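Local coordinates for protein pyridine nucleotide-disulphide oxidoreductase dimerisation region (Escherichia coli BL21, PDB 6KYY) that is a FAD-containing flavoprotein disulfide reductase that is probably involved in resistance to reactive chlorine species stress, at residues B[10-21]-B[125-134]; B[24-34]-B[311-322]. One frame throughout, in Å; residues are numbered along the deposited sequence.

Contact 1: B[10-21]-B[125-134]; sequences KYQAVIIGFGKA and IHGEKIFINT. With FAD (flavin-adenine dinucleotide), chain N.
The FAD phosphate oxygen O1P is held from both segments: K20 gives its backbone N at 3.0 Å to O1P, and N133 adds a weak, long bond from ND2 to the same oxygen. N133 CG lies opposite its own backbone N (chi1 -164°), which carries the amide across to the turn of 17-20. There an asparagine can use both its ends, since OD1 accepts from G22 N while ND2 also reaches M297 O. G19, with no side chain, lets that amide and the pyrophosphate close in. G17, at a positive phi, leaves room for N133 O, and its CA passes close to the ribose.

G17, G19 and G22 are spaced as in the GxGxxG turn of a Rossmann-type fold, consistent with their place at the FAD, and strands 13-16 and 130-132 run parallel in its sheet. F131 straddles V14 and I16: its N donates to V14 O (2.8 Å), and I16 N donates to F131 O (3.0 Å). V14 N donates to K129 O at 2.9 Å. Beyond the corners at 12 and 128-129 the pairing resumes, and Y11 N donates to H126 O.

Side chains sort by face. The edge of the F131 ring meets A13 CB, 3.5 Å from CE1, where a small methyl suits a bulky neighbour; the same ring stacks on W295. On the other face of the sheet from F131, I16 CD1 lies against I130 CG2 at 3.7 Å. At the outer end, the bent chain of K10 crosses E128 at about a right angle, and its NZ makes a long salt bridge, 3.8 Å, with OE1.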
loop_
_atom_site.group_PDB
_atom_site.type_symbol
_atom_site.label_atom_id
_atom_site.label_comp_id
_atom_site.label_asym_id
_atom_site.label_seq_id
_atom_site.Cartn_x
_atom_site.Cartn_y
_atom_site.Cartn_z
ATOM N N LYS B 10 -39.367 24.370 4.982
ATOM C CA LYS B 10 -38.295 24.279 5.961
ATOM C C LYS B 10 -37.686 22.884 5.916
ATOM O O LYS B 10 -38.401 21.881 6.015
ATOM C CB LYS B 10 -38.802 24.591 7.369
ATOM C CG LYS B 10 -37.684 24.893 8.364
ATOM C CD LYS B 10 -38.223 25.277 9.736
ATOM C CE LYS B 10 -39.014 24.142 10.357
ATOM N NZ LYS B 10 -39.346 24.414 11.783
ATOM N N TYR B 11 -36.368 22.824 5.769
ATOM C CA TYR B 11 -35.660 21.555 5.732
ATOM C C TYR B 11 -35.306 21.113 7.145
ATOM O O TYR B 11 -34.883 21.923 7.973
ATOM C CB TYR B 11 -34.393 21.664 4.884
ATOM C CG TYR B 11 -34.658 21.925 3.418
ATOM C CD1 TYR B 11 -34.896 20.877 2.539
ATOM C CD2 TYR B 11 -34.673 23.220 2.915
ATOM C CE1 TYR B 11 -35.139 21.110 1.199
ATOM C CE2 TYR B 11 -34.917 23.463 1.577
ATOM C CZ TYR B 11 -35.149 22.406 0.724
ATOM O OH TYR B 11 -35.392 22.641 -0.611
ATOM N N GLN B 12 -35.494 19.819 7.416
ATOM C CA GLN B 12 -35.085 19.275 8.706
ATOM C C GLN B 12 -33.582 19.408 8.910
ATOM O O GLN B 12 -33.114 19.507 10.050
ATOM C CB GLN B 12 -35.512 17.812 8.822
ATOM C CG GLN B 12 -37.018 17.602 8.828
ATOM C CD GLN B 12 -37.411 16.183 8.470
ATOM O OE1 GLN B 12 -37.239 15.746 7.333
ATOM N NE2 GLN B 12 -37.944 15.453 9.444
ATOM N N ALA B 13 -32.816 19.420 7.821
ATOM C CA ALA B 13 -31.373 19.598 7.874
ATOM C C ALA B 13 -30.933 20.418 6.673
ATOM O O ALA B 13 -31.348 20.141 5.545
ATOM C CB ALA B 13 -30.645 18.248 7.891
ATOM N N VAL B 14 -30.106 21.431 6.920
ATOM C CA VAL B 14 -29.510 22.244 5.865
ATOM C C VAL B 14 -28.001 22.198 6.043
ATOM O O VAL B 14 -27.484 22.582 7.100
ATOM C CB VAL B 14 -30.020 23.694 5.890
ATOM C CG1 VAL B 14 -29.423 24.481 4.734
ATOM C CG2 VAL B 14 -31.536 23.726 5.828
ATOM N N ILE B 15 -27.298 21.726 5.018
ATOM C CA ILE B 15 -25.844 21.631 5.028
ATOM C C ILE B 15 -25.286 22.725 4.128
ATOM O O ILE B 15 -25.823 22.985 3.046
ATOM C CB ILE B 15 -25.371 20.235 4.576
ATOM C CG1 ILE B 15 -25.857 19.171 5.562
ATOM C CG2 ILE B 15 -23.857 20.189 4.462
ATOM C CD1 ILE B 15 -26.331 17.898 4.904
ATOM N N ILE B 16 -24.214 23.372 4.584
ATOM C CA ILE B 16 -23.615 24.483 3.855
ATOM C C ILE B 16 -22.258 24.067 3.304
ATOM O O ILE B 16 -21.238 24.166 3.996
ATOM C CB ILE B 16 -23.488 25.727 4.753
ATOM C CG1 ILE B 16 -24.837 26.057 5.395
ATOM C CG2 ILE B 16 -22.969 26.912 3.954
ATOM C CD1 ILE B 16 -24.746 27.062 6.518
ATOM N N GLY B 17 -22.234 23.606 2.055
ATOM C CA GLY B 17 -20.998 23.182 1.428
ATOM C C GLY B 17 -20.995 21.714 1.061
ATOM O O GLY B 17 -21.593 20.891 1.762
ATOM N N PHE B 18 -20.325 21.369 -0.041
ATOM C CA PHE B 18 -20.234 19.990 -0.504
ATOM C C PHE B 18 -19.029 19.255 0.070
ATOM O O PHE B 18 -18.461 18.385 -0.604
ATOM C CB PHE B 18 -20.201 19.951 -2.032
ATOM C CG PHE B 18 -21.064 18.876 -2.632
ATOM C CD1 PHE B 18 -20.746 17.538 -2.466
ATOM C CD2 PHE B 18 -22.192 19.203 -3.367
ATOM C CE1 PHE B 18 -21.534 16.546 -3.018
ATOM C CE2 PHE B 18 -22.988 18.216 -3.921
ATOM C CZ PHE B 18 -22.657 16.886 -3.747
ATOM N N GLY B 19 -18.628 19.571 1.298
ATOM C CA GLY B 19 -17.465 18.956 1.901
ATOM C C GLY B 19 -17.652 17.470 2.158
ATOM O O GLY B 19 -18.701 16.878 1.901
ATOM N N LYS B 20 -16.590 16.860 2.686
ATOM C CA LYS B 20 -16.610 15.423 2.946
ATOM C C LYS B 20 -17.684 15.061 3.964
ATOM O O LYS B 20 -18.470 14.130 3.752
ATOM C CB LYS B 20 -15.235 14.958 3.428
ATOM C CG LYS B 20 -15.123 13.453 3.620
ATOM C CD LYS B 20 -15.604 12.705 2.388
ATOM C CE LYS B 20 -15.297 11.222 2.483
ATOM N NZ LYS B 20 -14.723 10.696 1.213
ATOM N N ALA B 21 -17.736 15.791 5.079
ATOM C CA ALA B 21 -18.698 15.477 6.129
ATOM C C ALA B 21 -20.126 15.746 5.674
ATOM O O ALA B 21 -21.018 14.914 5.871
ATOM C CB ALA B 21 -18.378 16.280 7.389
ATOM N N ILE B 125 -33.753 30.172 2.731
ATOM C CA ILE B 125 -33.819 28.758 3.079
ATOM C C ILE B 125 -33.781 28.622 4.594
ATOM O O ILE B 125 -32.895 29.181 5.249
ATOM C CB ILE B 125 -32.665 27.964 2.437
ATOM C CG1 ILE B 125 -32.753 28.058 0.911
ATOM C CG2 ILE B 125 -32.672 26.517 2.920
ATOM C CD1 ILE B 125 -32.063 26.941 0.182
ATOM N N HIS B 126 -34.735 27.874 5.146
ATOM C CA HIS B 126 -34.848 27.671 6.582
ATOM C C HIS B 126 -34.444 26.251 6.954
ATOM O O HIS B 126 -34.568 25.320 6.152
ATOM C CB HIS B 126 -36.276 27.941 7.066
ATOM C CG HIS B 126 -36.920 29.126 6.417
ATOM N ND1 HIS B 126 -36.338 30.375 6.405
ATOM C CD2 HIS B 126 -38.097 29.253 5.761
ATOM C CE1 HIS B 126 -37.128 31.221 5.768
ATOM N NE2 HIS B 126 -38.202 30.565 5.367
ATOM N N GLY B 127 -33.968 26.090 8.186
ATOM C CA GLY B 127 -33.528 24.790 8.650
ATOM C C GLY B 127 -33.794 24.513 10.116
ATOM O O GLY B 127 -33.451 25.324 10.982
ATOM N N GLU B 128 -34.416 23.366 10.401
ATOM C CA GLU B 128 -34.542 22.915 11.783
ATOM C C GLU B 128 -33.169 22.701 12.406
ATOM O O GLU B 128 -32.935 23.076 13.562
ATOM C CB GLU B 128 -35.361 21.625 11.841
ATOM C CG GLU B 128 -36.846 21.827 12.084
ATOM C CD GLU B 128 -37.659 20.585 11.773
ATOM O OE1 GLU B 128 -38.903 20.648 11.866
ATOM O OE2 GLU B 128 -37.054 19.546 11.436
ATOM N N LYS B 129 -32.255 22.090 11.657
ATOM C CA LYS B 129 -30.854 21.967 12.026
ATOM C C LYS B 129 -30.010 22.409 10.842
ATOM O O LYS B 129 -30.370 22.160 9.688
ATOM C CB LYS B 129 -30.489 20.528 12.418
ATOM C CG LYS B 129 -31.536 19.805 13.253
ATOM C CD LYS B 129 -31.032 18.435 13.680
ATOM C CE LYS B 129 -31.945 17.795 14.715
ATOM N NZ LYS B 129 -33.031 18.714 15.155
ATOM N N ILE B 130 -28.895 23.077 11.124
ATOM C CA ILE B 130 -27.991 23.562 10.087
ATOM C C ILE B 130 -26.581 23.093 10.413
ATOM O O ILE B 130 -26.156 23.127 11.572
ATOM C CB ILE B 130 -28.048 25.098 9.948
ATOM C CG1 ILE B 130 -29.501 25.572 9.869
ATOM C CG2 ILE B 130 -27.283 25.550 8.716
ATOM C CD1 ILE B 130 -29.662 27.074 9.873
ATOM N N PHE B 131 -25.856 22.654 9.386
ATOM C CA PHE B 131 -24.532 22.057 9.542
ATOM C C PHE B 131 -23.545 22.824 8.672
ATOM O O PHE B 131 -23.652 22.807 7.441
ATOM C CB PHE B 131 -24.559 20.574 9.173
ATOM C CG PHE B 131 -25.637 19.792 9.872
ATOM C CD1 PHE B 131 -26.927 19.752 9.366
ATOM C CD2 PHE B 131 -25.361 19.094 11.036
ATOM C CE1 PHE B 131 -27.919 19.036 10.009
ATOM C CE2 PHE B 131 -26.350 18.375 11.684
ATOM C CZ PHE B 131 -27.630 18.347 11.169
ATOM N N ILE B 132 -22.587 23.490 9.309
ATOM C CA ILE B 132 -21.595 24.291 8.598
ATOM C C ILE B 132 -20.484 23.374 8.099
ATOM O O ILE B 132 -19.860 22.653 8.883
ATOM C CB ILE B 132 -21.037 25.400 9.499
ATOM C CG1 ILE B 132 -22.141 26.397 9.859
ATOM C CG2 ILE B 132 -19.869 26.103 8.821
ATOM C CD1 ILE B 132 -21.637 27.657 10.534
ATOM N N ASN B 133 -20.228 23.409 6.792
ATOM C CA ASN B 133 -19.255 22.530 6.150
ATOM C C ASN B 133 -18.545 23.262 5.017
ATOM O O ASN B 133 -18.364 22.721 3.922
ATOM C CB ASN B 133 -19.928 21.257 5.635
ATOM C CG ASN B 133 -18.936 20.158 5.309
ATOM O OD1 ASN B 133 -19.246 19.230 4.564
ATOM N ND2 ASN B 133 -17.734 20.259 5.863
ATOM N N THR B 134 -18.126 24.503 5.266
ATOM C CA THR B 134 -17.584 25.352 4.214
ATOM C C THR B 134 -16.098 25.135 3.955
ATOM O O THR B 134 -15.589 25.624 2.941
ATOM C CB THR B 134 -17.822 26.829 4.545
ATOM O OG1 THR B 134 -17.347 27.110 5.866
ATOM C CG2 THR B 134 -19.304 27.158 4.463
HETATM P PA FAD N . -14.463 21.102 1.832
HETATM O O1A FAD N . -13.406 22.141 1.889
HETATM O O2A FAD N . -14.063 19.780 1.167
HETATM O O5B FAD N . -15.752 21.666 1.137
HETATM C C5B FAD N . -15.982 23.086 1.025
HETATM C C4B FAD N . -17.122 23.316 0.066
HETATM O O4B FAD N . -18.021 24.314 0.602
HETATM C C3B FAD N . -16.714 23.797 -1.327
HETATM O O3B FAD N . -17.427 23.086 -2.331
HETATM C C2B FAD N . -17.079 25.284 -1.306
HETATM O O2B FAD N . -17.425 25.763 -2.600
HETATM C C1B FAD N . -18.300 25.274 -0.393
HETATM N N9A FAD N . -18.579 26.551 0.258
HETATM C C8A FAD N . -17.688 27.362 0.911
HETATM N N7A FAD N . -18.220 28.457 1.401
HETATM C C5A FAD N . -19.556 28.361 1.043
HETATM C C6A FAD N . -20.662 29.205 1.262
HETATM N N6A FAD N . -20.593 30.363 1.924
HETATM N N1A FAD N . -21.859 28.811 0.772
HETATM C C2A FAD N . -21.934 27.654 0.110
HETATM N N3A FAD N . -20.963 26.779 -0.158
HETATM C C4A FAD N . -19.792 27.191 0.339
HETATM N N1 FAD N . -6.520 15.946 3.058
HETATM C C2 FAD N . -6.127 14.658 3.285
HETATM O O2 FAD N . -6.691 13.947 4.124
HETATM N N3 FAD N . -5.073 14.125 2.563
HETATM C C4 FAD N . -4.327 14.782 1.605
HETATM O O4 FAD N . -3.418 14.195 1.021
HETATM C C4X FAD N . -4.750 16.153 1.374
HETATM N N5 FAD N . -4.125 16.839 0.463
HETATM C C5X FAD N . -4.532 18.144 0.239
HETATM C C6 FAD N . -3.860 18.899 -0.720
HETATM C C7 FAD N . -4.230 20.214 -0.984
HETATM C C7M FAD N . -3.482 20.999 -2.028
HETATM C C8 FAD N . -5.295 20.789 -0.273
HETATM C C8M FAD N . -5.721 22.209 -0.534
HETATM C C9 FAD N . -5.968 20.039 0.687
HETATM C C9A FAD N . -5.596 18.725 0.946
HETATM N N10 FAD N . -6.260 17.936 1.905
HETATM C C10 FAD N . -5.862 16.644 2.147
HETATM C "C1'" FAD N . -7.377 18.487 2.688
HETATM C "C2'" FAD N . -8.744 18.200 2.076
HETATM O "O2'" FAD N . -8.864 18.845 0.807
HETATM C "C3'" FAD N . -9.832 18.730 3.012
HETATM O "O3'" FAD N . -9.372 18.639 4.355
HETATM C "C4'" FAD N . -11.172 18.002 2.896
HETATM O "O4'" FAD N . -11.768 18.300 1.633
HETATM C "C5'" FAD N . -12.123 18.346 4.023
HETATM O "O5'" FAD N . -12.844 19.548 3.681
HETATM P P FAD N . -14.211 19.906 4.377
HETATM O O1P FAD N . -15.021 18.627 4.608
HETATM O O2P FAD N . -13.977 20.714 5.594
HETATM O O3P FAD N . -14.980 20.772 3.294
#

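Contact 2: B[24-34]-B[311-322]; sequences TLAVTLAKAGW and LDDYRIVRDELL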
loop_
_atom_site.group_PDB
_atom_site.type_symbol
_atom_site.label_atom_id
_atom_site.label_comp_id
_atom_site.label_asym_id
_atom_site.label_seq_id
_atom_site.Cartn_x
_atom_site.Cartn_y
_atom_site.Cartn_z
ATOM N N THR B 24 -21.613 13.484 3.047
ATOM C CA THR B 24 -21.892 12.174 3.626
ATOM C C THR B 24 -23.106 12.224 4.544
ATOM O O THR B 24 -23.909 11.285 4.569
ATOM C CB THR B 24 -20.670 11.662 4.390
ATOM O OG1 THR B 24 -19.489 11.881 3.609
ATOM C CG2 THR B 24 -20.810 10.176 4.684
ATOM N N LEU B 25 -23.251 13.310 5.306
ATOM C CA LEU B 25 -24.420 13.464 6.164
ATOM C C LEU B 25 -25.693 13.599 5.341
ATOM O O LEU B 25 -26.742 13.063 5.718
ATOM C CB LEU B 25 -24.240 14.675 7.078
ATOM C CG LEU B 25 -25.280 14.848 8.184
ATOM C CD1 LEU B 25 -25.323 13.614 9.067
ATOM C CD2 LEU B 25 -24.984 16.093 9.006
ATOM N N ALA B 26 -25.619 14.308 4.211
ATOM C CA ALA B 26 -26.797 14.497 3.371
ATOM C C ALA B 26 -27.337 13.166 2.863
ATOM O O ALA B 26 -28.555 12.958 2.829
ATOM C CB ALA B 26 -26.463 15.420 2.199
ATOM N N VAL B 27 -26.449 12.252 2.468
ATOM C CA VAL B 27 -26.898 10.954 1.974
ATOM C C VAL B 27 -27.453 10.106 3.111
ATOM O O VAL B 27 -28.418 9.353 2.927
ATOM C CB VAL B 27 -25.757 10.232 1.233
ATOM C CG1 VAL B 27 -26.304 9.062 0.435
ATOM C CG2 VAL B 27 -25.052 11.190 0.302
ATOM N N THR B 28 -26.859 10.209 4.302
ATOM C CA THR B 28 -27.307 9.388 5.421
ATOM C C THR B 28 -28.617 9.890 6.016
ATOM O O THR B 28 -29.410 9.086 6.517
ATOM C CB THR B 28 -26.229 9.335 6.506
ATOM O OG1 THR B 28 -24.934 9.331 5.894
ATOM C CG2 THR B 28 -26.388 8.078 7.349
ATOM N N LEU B 29 -28.865 11.201 5.973
ATOM C CA LEU B 29 -30.115 11.729 6.509
ATOM C C LEU B 29 -31.257 11.587 5.509
ATOM O O LEU B 29 -32.398 11.321 5.902
ATOM C CB LEU B 29 -29.940 13.192 6.920
ATOM C CG LEU B 29 -28.933 13.458 8.042
ATOM C CD1 LEU B 29 -29.009 14.905 8.504
ATOM C CD2 LEU B 29 -29.149 12.506 9.210
ATOM N N ALA B 30 -30.971 11.762 4.216
ATOM C CA ALA B 30 -31.994 11.530 3.200
ATOM C C ALA B 30 -32.418 10.069 3.177
ATOM O O ALA B 30 -33.592 9.756 2.945
ATOM C CB ALA B 30 -31.482 11.956 1.828
ATOM N N LYS B 31 -31.470 9.160 3.407
ATOM C CA LYS B 31 -31.781 7.739 3.482
ATOM C C LYS B 31 -32.581 7.395 4.733
ATOM O O LYS B 31 -33.316 6.402 4.732
ATOM C CB LYS B 31 -30.476 6.939 3.425
ATOM C CG LYS B 31 -30.601 5.445 3.650
ATOM C CD LYS B 31 -29.429 4.937 4.472
ATOM C CE LYS B 31 -29.425 3.423 4.566
ATOM N NZ LYS B 31 -28.037 2.884 4.599
ATOM N N ALA B 32 -32.472 8.202 5.786
ATOM C CA ALA B 32 -33.236 8.000 7.009
ATOM C C ALA B 32 -34.589 8.700 6.988
ATOM O O ALA B 32 -35.306 8.656 7.993
ATOM C CB ALA B 32 -32.430 8.478 8.221
ATOM N N GLY B 33 -34.952 9.343 5.877
ATOM C CA GLY B 33 -36.241 9.985 5.732
ATOM C C GLY B 33 -36.229 11.494 5.857
ATOM O O GLY B 33 -37.250 12.129 5.564
ATOM N N TRP B 34 -35.111 12.085 6.271
ATOM C CA TRP B 34 -35.053 13.523 6.495
ATOM C C TRP B 34 -35.108 14.287 5.176
ATOM O O TRP B 34 -34.586 13.842 4.150
ATOM C CB TRP B 34 -33.773 13.901 7.242
ATOM C CG TRP B 34 -33.665 13.368 8.643
ATOM C CD1 TRP B 34 -34.124 12.170 9.108
ATOM C CD2 TRP B 34 -33.038 14.016 9.757
ATOM N NE1 TRP B 34 -33.830 12.036 10.444
ATOM C CE2 TRP B 34 -33.162 13.155 10.865
ATOM C CE3 TRP B 34 -32.388 15.242 9.925
ATOM C CZ2 TRP B 34 -32.661 13.482 12.126
ATOM C CZ3 TRP B 34 -31.891 15.565 11.175
ATOM C CH2 TRP B 34 -32.030 14.688 12.259
ATOM N N LEU B 311 -14.352 13.325 7.794
ATOM C CA LEU B 311 -15.178 12.121 7.752
ATOM C C LEU B 311 -15.539 11.654 9.156
ATOM O O LEU B 311 -16.683 11.257 9.409
ATOM C CB LEU B 311 -14.458 11.009 6.989
ATOM C CG LEU B 311 -15.304 9.764 6.712
ATOM C CD1 LEU B 311 -16.474 10.104 5.801
ATOM C CD2 LEU B 311 -14.463 8.644 6.116
ATOM N N ASP B 312 -14.577 11.691 10.081
ATOM C CA ASP B 312 -14.881 11.356 11.467
ATOM C C ASP B 312 -15.851 12.356 12.078
ATOM O O ASP B 312 -16.625 12.001 12.973
ATOM C CB ASP B 312 -13.597 11.294 12.293
ATOM C CG ASP B 312 -13.813 10.665 13.653
ATOM O OD1 ASP B 312 -14.271 9.505 13.701
ATOM O OD2 ASP B 312 -13.528 11.331 14.671
ATOM N N ASP B 313 -15.823 13.607 11.609
ATOM C CA ASP B 313 -16.796 14.591 12.068
ATOM C C ASP B 313 -18.214 14.170 11.705
ATOM O O ASP B 313 -19.138 14.308 12.514
ATOM C CB ASP B 313 -16.476 15.963 11.477
ATOM C CG ASP B 313 -15.295 16.627 12.152
ATOM O OD1 ASP B 313 -14.674 17.512 11.527
ATOM O OD2 ASP B 313 -14.985 16.264 13.306
ATOM N N TYR B 314 -18.402 13.651 10.488
ATOM C CA TYR B 314 -19.698 13.096 10.114
ATOM C C TYR B 314 -20.100 11.971 11.058
ATOM O O TYR B 314 -21.277 11.839 11.414
ATOM C CB TYR B 314 -19.660 12.595 8.668
ATOM C CG TYR B 314 -20.580 11.422 8.402
ATOM C CD1 TYR B 314 -21.926 11.621 8.120
ATOM C CD2 TYR B 314 -20.104 10.116 8.432
ATOM C CE1 TYR B 314 -22.770 10.553 7.878
ATOM C CE2 TYR B 314 -20.941 9.044 8.193
ATOM C CZ TYR B 314 -22.274 9.268 7.916
ATOM O OH TYR B 314 -23.110 8.202 7.675
ATOM N N ARG B 315 -19.132 11.150 11.474
ATOM C CA ARG B 315 -19.433 10.050 12.383
ATOM C C ARG B 315 -19.913 10.566 13.733
ATOM O O ARG B 315 -20.810 9.975 14.346
ATOM C CB ARG B 315 -18.202 9.161 12.553
ATOM C CG ARG B 315 -17.767 8.458 11.278
ATOM C CD ARG B 315 -17.118 7.118 11.577
ATOM N NE ARG B 315 -16.275 6.668 10.474
ATOM C CZ ARG B 315 -14.947 6.648 10.508
ATOM N NH1 ARG B 315 -14.303 7.054 11.595
ATOM N NH2 ARG B 315 -14.262 6.223 9.455
ATOM N N ILE B 316 -19.330 11.667 14.213
ATOM C CA ILE B 316 -19.778 12.257 15.472
ATOM C C ILE B 316 -21.237 12.681 15.367
ATOM O O ILE B 316 -22.074 12.299 16.192
ATOM C CB ILE B 316 -18.882 13.446 15.866
ATOM C CG1 ILE B 316 -17.403 13.055 15.844
ATOM C CG2 ILE B 316 -19.279 13.979 17.235
ATOM C CD1 ILE B 316 -17.075 11.856 16.686
ATOM N N VAL B 317 -21.563 13.470 14.341
ATOM C CA VAL B 317 -22.912 14.016 14.235
ATOM C C VAL B 317 -23.914 12.938 13.836
ATOM O O VAL B 317 -25.084 12.998 14.232
ATOM C CB VAL B 317 -22.936 15.210 13.260
ATOM C CG1 VAL B 317 -21.858 16.217 13.630
ATOM C CG2 VAL B 317 -22.767 14.748 11.821
ATOM N N ARG B 318 -23.487 11.935 13.063
ATOM C CA ARG B 318 -24.393 10.841 12.730
ATOM C C ARG B 318 -24.714 9.999 13.957
ATOM O O ARG B 318 -25.804 9.422 14.046
ATOM C CB ARG B 318 -23.796 9.966 11.628
ATOM C CG ARG B 318 -24.770 8.962 11.028
ATOM C CD ARG B 318 -24.474 7.546 11.504
ATOM N NE ARG B 318 -25.623 6.657 11.343
ATOM C CZ ARG B 318 -26.134 5.913 12.319
ATOM N NH1 ARG B 318 -27.180 5.133 12.084
ATOM N NH2 ARG B 318 -25.601 5.950 13.533
ATOM N N ASP B 319 -23.784 9.925 14.912
ATOM C CA ASP B 319 -24.037 9.198 16.148
ATOM C C ASP B 319 -24.973 9.953 17.082
ATOM O O ASP B 319 -25.523 9.349 18.007
ATOM C CB ASP B 319 -22.717 8.904 16.861
ATOM C CG ASP B 319 -22.819 7.730 17.814
ATOM O OD1 ASP B 319 -23.676 6.851 17.588
ATOM O OD2 ASP B 319 -22.041 7.686 18.788
ATOM N N GLU B 320 -25.164 11.254 16.869
ATOM C CA GLU B 320 -26.079 12.022 17.702
ATOM C C GLU B 320 -27.482 12.089 17.110
ATOM O O GLU B 320 -28.469 11.969 17.842
ATOM C CB GLU B 320 -25.541 13.439 17.916
ATOM C CG GLU B 320 -26.401 14.285 18.841
ATOM C CD GLU B 320 -25.701 15.543 19.307
ATOM O OE1 GLU B 320 -25.182 15.551 20.442
ATOM O OE2 GLU B 320 -25.676 16.528 18.539
ATOM N N LEU B 321 -27.588 12.272 15.793
ATOM C CA LEU B 321 -28.895 12.428 15.166
ATOM C C LEU B 321 -29.599 11.096 14.942
ATOM O O LEU B 321 -30.834 11.047 14.952
ATOM C CB LEU B 321 -28.755 13.163 13.832
ATOM C CG LEU B 321 -27.947 14.460 13.830
ATOM C CD1 LEU B 321 -27.863 15.028 12.422
ATOM C CD2 LEU B 321 -28.554 15.472 14.786
ATOM N N LEU B 322 -28.849 10.013 14.739
ATOM C CA LEU B 322 -29.436 8.737 14.357
ATOM C C LEU B 322 -29.293 7.660 15.429
ATOM O O LEU B 322 -29.592 6.491 15.159
ATOM C CB LEU B 322 -28.835 8.265 13.031
ATOM C CG LEU B 322 -29.190 9.155 11.834
ATOM C CD1 LEU B 322 -28.911 8.450 10.515
ATOM C CD2 LEU B 322 -30.643 9.608 11.903
#
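The ring of Y314 lies flat beneath T24, whose methyl CG2 sits 3.5 Å from the ring centroid and only 6° off its normal, a CH-pi contact almost over the middle. That methyl stands opposite the backbone N of T24, which aims it at the ring and leaves OG1 to bond to K20 O. The opposite face of the ring is covered, nearer its rim, by CB of R318 from the tyrosine's own helix. L25 CB and T28 CB approach in the ring plane.

Y314 OH donates to T28 OG1 at 2.8 Å. T28 OG1 in turn donates to T24 O, one turn back, at 2.6 Å. T24 O also takes T28 N, from the other face of its carbonyl. Threonine suits both places: T24 offers a methyl to the ring and its hydroxyl to K20 O, and T28 a hydroxyl that accepts from Y314 and donates to T24 O.

Further along, L25 crosses V317 obliquely, its CD2 3.8 Å from V317 CG2, and L29 meets L321 at about a right angle. W34 lays one ring face on L29 CD2 and brings CH2 to L321 CB (3.9 Å). G33, whose positive phi completes a Schellman motif, turns the chain out of the helix just before this tryptophan.

The axes of 24-31 and 311-321 lie 26° from parallel and come within 10.4 Å. Helix 20-31 rests by A26 and L29 on strands 10-16 and 36-40 of the FAD-binding sheet, while R315 of helix 307-321 donates to Q429 O of the second subunit.

Overall arrangement
From the N terminus, strand 10-16 comes first, then the glycine turn and helix 20-31. Contact 1 closes a loop of 103 residues when segment 125-134 returns beside the strand; contact 2 closes one of 276 when helix 307-321 reaches the same early helix. Because 24-34 falls inside the first loop and 311-322 beyond it, the two closures cross. Contact 1 ties strands within the sheet, whereas contact 2 joins helices lying on one face of it. They meet where F131 packs against both L25 and L321, and where I15 touches A26, so sheet and helices share one core beside FAD.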